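Exo-arabinanase (Penicillium chrysogenum, PDB 3A72) hydrolyses alpha-1,5-linked arabinan as an exo-acting glycosidase, probably releasing arabinobiose from the chain end. Local coordinates at residues T265-G277 against Y314-R327. Residues are numbered along the deposited sequence; the frame is centred on the assembly and turned at random.
Sequences TSSPYAVWTPYGG and YTRALRVLSEDGGR
Strands 269-273 and 317-320 run parallel, their axes 6° apart. At closest approach the axes are 6.4 Å from each other, a spacing at which side chains rather than backbone hydrogen bonds join them. Each is the first strand of its own four-stranded antiparallel sheet, counting from the centre of a six-bladed beta-propeller, so the contact joins the inner edges of two consecutive blades; strand 6-10 closes the second blade from the outside. The Y269 ring lies against the opposing backbone, with A317 CA making a CH-pi contact over one face, 4.3 Å from the ring centroid. V271 divides its two methyls: CG1 rests on L318 O and CB, while CG2 meets V320 CG2 at 3.7 Å.

At the end toward the sugar pocket, S267 OG accepts a hydrogen bond from T315 N (2.9 Å), and two waters bridge the segments, one joining the carbonyls S267 O and R316 O, the other joining P268 O to the T315 hydroxyl, which R27 also binds. The neighbouring Y314 reaches bound arabinofuranose, so this seam borders the pocket.

The far end is gripped by hydroxyls. With OG1 anti to the backbone N, T273 donates to G326 O from a position tilted out of the carbonyl plane and accepts from Y275 N, forming an ST turn. Y275 then spreads its ring over R327, whose CA makes a CH-pi contact with the face, 20° off the normal, while the arginine's extended chain continues to a salt bridge with D350. The same ring carries its hydroxyl to the turn before R327: Y275 OH donates to D324 O at 2.8 Å. That donor lies in the carbonyl plane, with a C=O...O angle of 157° at D324 O.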
# COMPACT_ATOMS: atom_id res chain seq x y z
N THR A 265 -1.11 0.76 15.67
CA THR A 265 0.22 1.19 15.26
C THR A 265 0.69 0.46 14.02
O THR A 265 0.39 -0.75 13.81
CB THR A 265 1.27 1.02 16.39
OG1 THR A 265 1.35 -0.36 16.74
CG2 THR A 265 0.94 1.85 17.60
N SER A 266 1.48 1.17 13.23
CA SER A 266 2.28 0.74 12.09
C SER A 266 1.43 0.51 10.82
O SER A 266 0.27 0.07 10.85
CB SER A 266 3.08 -0.50 12.37
OG SER A 266 4.05 -0.29 13.39
N SER A 267 2.09 0.81 9.68
CA SER A 267 1.73 0.31 8.37
C SER A 267 0.23 0.24 8.09
O SER A 267 -0.33 -0.85 7.95
CB SER A 267 2.37 -1.05 8.14
OG SER A 267 1.83 -2.09 8.93
N PRO A 268 -0.41 1.38 7.96
CA PRO A 268 -1.87 1.38 7.77
C PRO A 268 -2.27 1.04 6.35
O PRO A 268 -1.53 1.20 5.38
CB PRO A 268 -2.23 2.85 8.04
CG PRO A 268 -1.01 3.62 7.55
CD PRO A 268 0.15 2.76 7.98
N TYR A 269 -3.54 0.65 6.22
CA TYR A 269 -4.21 0.59 4.94
C TYR A 269 -5.62 1.13 5.16
O TYR A 269 -6.22 0.85 6.19
CB TYR A 269 -4.20 -0.85 4.35
CG TYR A 269 -4.19 -0.80 2.82
CD1 TYR A 269 -2.98 -0.93 2.14
CD2 TYR A 269 -5.33 -0.57 2.06
CE1 TYR A 269 -2.92 -0.87 0.77
CE2 TYR A 269 -5.26 -0.47 0.69
CZ TYR A 269 -4.07 -0.63 0.05
OH TYR A 269 -3.94 -0.55 -1.32
N ALA A 270 -6.16 1.87 4.21
CA ALA A 270 -7.52 2.43 4.32
C ALA A 270 -8.26 2.23 3.00
O ALA A 270 -7.68 2.42 1.92
CB ALA A 270 -7.49 3.90 4.62
N VAL A 271 -9.54 1.95 3.10
CA VAL A 271 -10.47 1.82 1.99
C VAL A 271 -11.82 2.42 2.42
O VAL A 271 -12.03 2.70 3.59
CB VAL A 271 -10.65 0.34 1.55
CG1 VAL A 271 -9.36 -0.18 0.98
CG2 VAL A 271 -11.18 -0.52 2.68
N TRP A 272 -12.70 2.57 1.46
CA TRP A 272 -14.05 3.07 1.69
C TRP A 272 -15.05 2.20 0.92
O TRP A 272 -14.83 1.88 -0.23
CB TRP A 272 -14.16 4.56 1.31
CG TRP A 272 -15.58 5.07 1.46
CD1 TRP A 272 -16.15 5.58 2.55
CD2 TRP A 272 -16.59 5.08 0.44
NE1 TRP A 272 -17.46 5.93 2.32
CE2 TRP A 272 -17.76 5.62 1.01
CE3 TRP A 272 -16.62 4.68 -0.90
CZ2 TRP A 272 -18.94 5.78 0.31
CZ3 TRP A 272 -17.79 4.83 -1.62
CH2 TRP A 272 -18.92 5.38 -1.01
N THR A 273 -16.18 1.89 1.60
CA THR A 273 -17.31 1.21 0.95
C THR A 273 -18.55 2.07 1.07
O THR A 273 -18.76 2.71 2.10
CB THR A 273 -17.58 -0.15 1.62
OG1 THR A 273 -18.76 -0.70 1.01
CG2 THR A 273 -17.78 -0.06 3.10
N PRO A 274 -19.47 2.00 0.09
CA PRO A 274 -20.78 2.57 0.31
C PRO A 274 -21.60 1.93 1.39
O PRO A 274 -22.57 2.53 1.86
CB PRO A 274 -21.49 2.33 -1.09
CG PRO A 274 -20.38 2.07 -2.05
CD PRO A 274 -19.30 1.44 -1.28
N TYR A 275 -21.29 0.67 1.75
CA TYR A 275 -22.07 -0.02 2.77
C TYR A 275 -21.88 0.62 4.14
O TYR A 275 -20.85 1.22 4.44
CB TYR A 275 -21.65 -1.53 2.82
CG TYR A 275 -22.42 -2.35 1.83
CD1 TYR A 275 -22.19 -2.18 0.45
CD2 TYR A 275 -23.37 -3.23 2.19
CE1 TYR A 275 -22.88 -2.86 -0.49
CE2 TYR A 275 -24.13 -3.99 1.23
CZ TYR A 275 -23.82 -3.76 -0.11
OH TYR A 275 -24.58 -4.53 -1.02
N GLY A 276 -22.92 0.40 4.95
CA GLY A 276 -22.89 0.73 6.35
C GLY A 276 -23.60 1.94 6.83
O GLY A 276 -23.77 2.12 8.04
N GLY A 277 -24.03 2.81 5.91
CA GLY A 277 -24.74 4.02 6.26
C GLY A 277 -24.69 5.02 5.12
O GLY A 277 -24.08 4.77 4.06
N TYR A 314 2.15 -7.28 8.50
CA TYR A 314 2.76 -6.03 8.12
C TYR A 314 2.12 -5.46 6.84
O TYR A 314 1.97 -6.17 5.83
CB TYR A 314 4.23 -6.26 7.85
CG TYR A 314 5.06 -5.02 7.51
CD1 TYR A 314 5.17 -3.97 8.40
CD2 TYR A 314 5.71 -4.95 6.32
CE1 TYR A 314 5.89 -2.85 8.11
CE2 TYR A 314 6.52 -3.87 6.02
CZ TYR A 314 6.62 -2.82 6.92
OH TYR A 314 7.45 -1.76 6.65
N THR A 315 1.73 -4.17 6.91
CA THR A 315 1.01 -3.48 5.84
C THR A 315 -0.07 -4.34 5.18
O THR A 315 -0.27 -4.37 3.97
CB THR A 315 2.01 -2.83 4.85
OG1 THR A 315 1.27 -1.84 4.06
CG2 THR A 315 2.73 -3.73 3.91
N ARG A 316 -0.83 -5.04 6.04
CA ARG A 316 -1.95 -5.84 5.61
C ARG A 316 -2.85 -5.01 4.72
O ARG A 316 -3.20 -3.88 5.05
CB ARG A 316 -2.68 -6.40 6.84
CG ARG A 316 -3.75 -7.41 6.52
CD ARG A 316 -4.34 -8.03 7.77
NE ARG A 316 -5.09 -7.02 8.52
CZ ARG A 316 -5.84 -7.29 9.58
NH1 ARG A 316 -6.02 -8.54 9.99
NH2 ARG A 316 -6.46 -6.30 10.24
N ALA A 317 -3.22 -5.58 3.56
CA ALA A 317 -3.87 -4.84 2.49
C ALA A 317 -5.35 -5.10 2.49
O ALA A 317 -5.83 -6.23 2.67
CB ALA A 317 -3.27 -5.21 1.15
N LEU A 318 -6.15 -4.05 2.28
CA LEU A 318 -7.60 -4.11 2.22
C LEU A 318 -8.06 -3.74 0.81
O LEU A 318 -7.47 -2.87 0.15
CB LEU A 318 -8.23 -3.11 3.19
CG LEU A 318 -7.84 -3.23 4.65
CD1 LEU A 318 -8.52 -2.15 5.47
CD2 LEU A 318 -8.16 -4.62 5.18
N ARG A 319 -9.20 -4.29 0.39
CA ARG A 319 -9.83 -3.88 -0.86
C ARG A 319 -11.34 -4.11 -0.75
O ARG A 319 -11.79 -5.21 -0.46
CB ARG A 319 -9.27 -4.57 -2.06
CG ARG A 319 -9.87 -4.07 -3.35
CD ARG A 319 -9.09 -4.47 -4.59
NE ARG A 319 -7.78 -3.83 -4.60
CZ ARG A 319 -7.56 -2.54 -4.89
NH1 ARG A 319 -8.53 -1.74 -5.25
NH2 ARG A 319 -6.33 -2.10 -4.81
N VAL A 320 -12.10 -3.07 -1.05
CA VAL A 320 -13.55 -3.19 -1.19
C VAL A 320 -13.81 -3.65 -2.62
O VAL A 320 -13.52 -2.89 -3.59
CB VAL A 320 -14.26 -1.88 -0.89
CG1 VAL A 320 -15.77 -2.00 -1.16
CG2 VAL A 320 -14.02 -1.47 0.58
N LEU A 321 -14.29 -4.86 -2.79
CA LEU A 321 -14.61 -5.33 -4.13
C LEU A 321 -15.82 -4.60 -4.66
O LEU A 321 -16.67 -4.11 -3.92
CB LEU A 321 -14.85 -6.84 -4.09
CG LEU A 321 -13.67 -7.67 -3.58
CD1 LEU A 321 -14.05 -9.14 -3.70
CD2 LEU A 321 -12.38 -7.36 -4.27
N SER A 322 -15.91 -4.50 -5.99
CA SER A 322 -16.98 -3.74 -6.62
C SER A 322 -18.34 -4.42 -6.54
O SER A 322 -19.39 -3.74 -6.58
CB SER A 322 -16.63 -3.47 -8.06
OG SER A 322 -16.40 -4.64 -8.78
N GLU A 323 -18.35 -5.72 -6.43
CA GLU A 323 -19.57 -6.50 -6.56
C GLU A 323 -20.63 -6.05 -5.59
O GLU A 323 -20.37 -5.73 -4.43
CB GLU A 323 -19.32 -7.97 -6.43
CG GLU A 323 -18.66 -8.61 -7.64
CD GLU A 323 -17.22 -8.40 -7.83
OE1 GLU A 323 -16.51 -7.85 -6.98
OE2 GLU A 323 -16.77 -8.75 -9.01
N ASP A 324 -21.87 -6.08 -6.06
CA ASP A 324 -23.01 -5.75 -5.20
C ASP A 324 -22.84 -4.35 -4.62
O ASP A 324 -23.34 -4.07 -3.54
CB ASP A 324 -23.24 -6.81 -4.14
CG ASP A 324 -23.57 -8.15 -4.67
OD1 ASP A 324 -23.91 -8.35 -5.83
OD2 ASP A 324 -23.49 -9.09 -3.83
N GLY A 325 -22.17 -3.44 -5.33
CA GLY A 325 -22.03 -2.07 -4.85
C GLY A 325 -21.13 -1.92 -3.65
O GLY A 325 -21.37 -1.05 -2.80
N GLY A 326 -20.10 -2.74 -3.53
CA GLY A 326 -19.12 -2.60 -2.44
C GLY A 326 -19.37 -3.45 -1.22
O GLY A 326 -18.93 -3.12 -0.14
N ARG A 327 -20.06 -4.57 -1.41
CA ARG A 327 -20.46 -5.40 -0.30
C ARG A 327 -19.36 -6.23 0.37
O ARG A 327 -19.50 -6.55 1.54
CB ARG A 327 -21.56 -6.36 -0.83
CG ARG A 327 -22.09 -7.28 0.28
CD ARG A 327 -23.39 -7.99 -0.23
NE ARG A 327 -23.71 -9.04 0.76
CZ ARG A 327 -24.73 -9.88 0.58
NH1 ARG A 327 -25.53 -9.77 -0.45
NH2 ARG A 327 -24.91 -10.81 1.49
O HOH W 1 -2.60 -2.75 7.58
O HOH W 2 1.16 0.67 5.03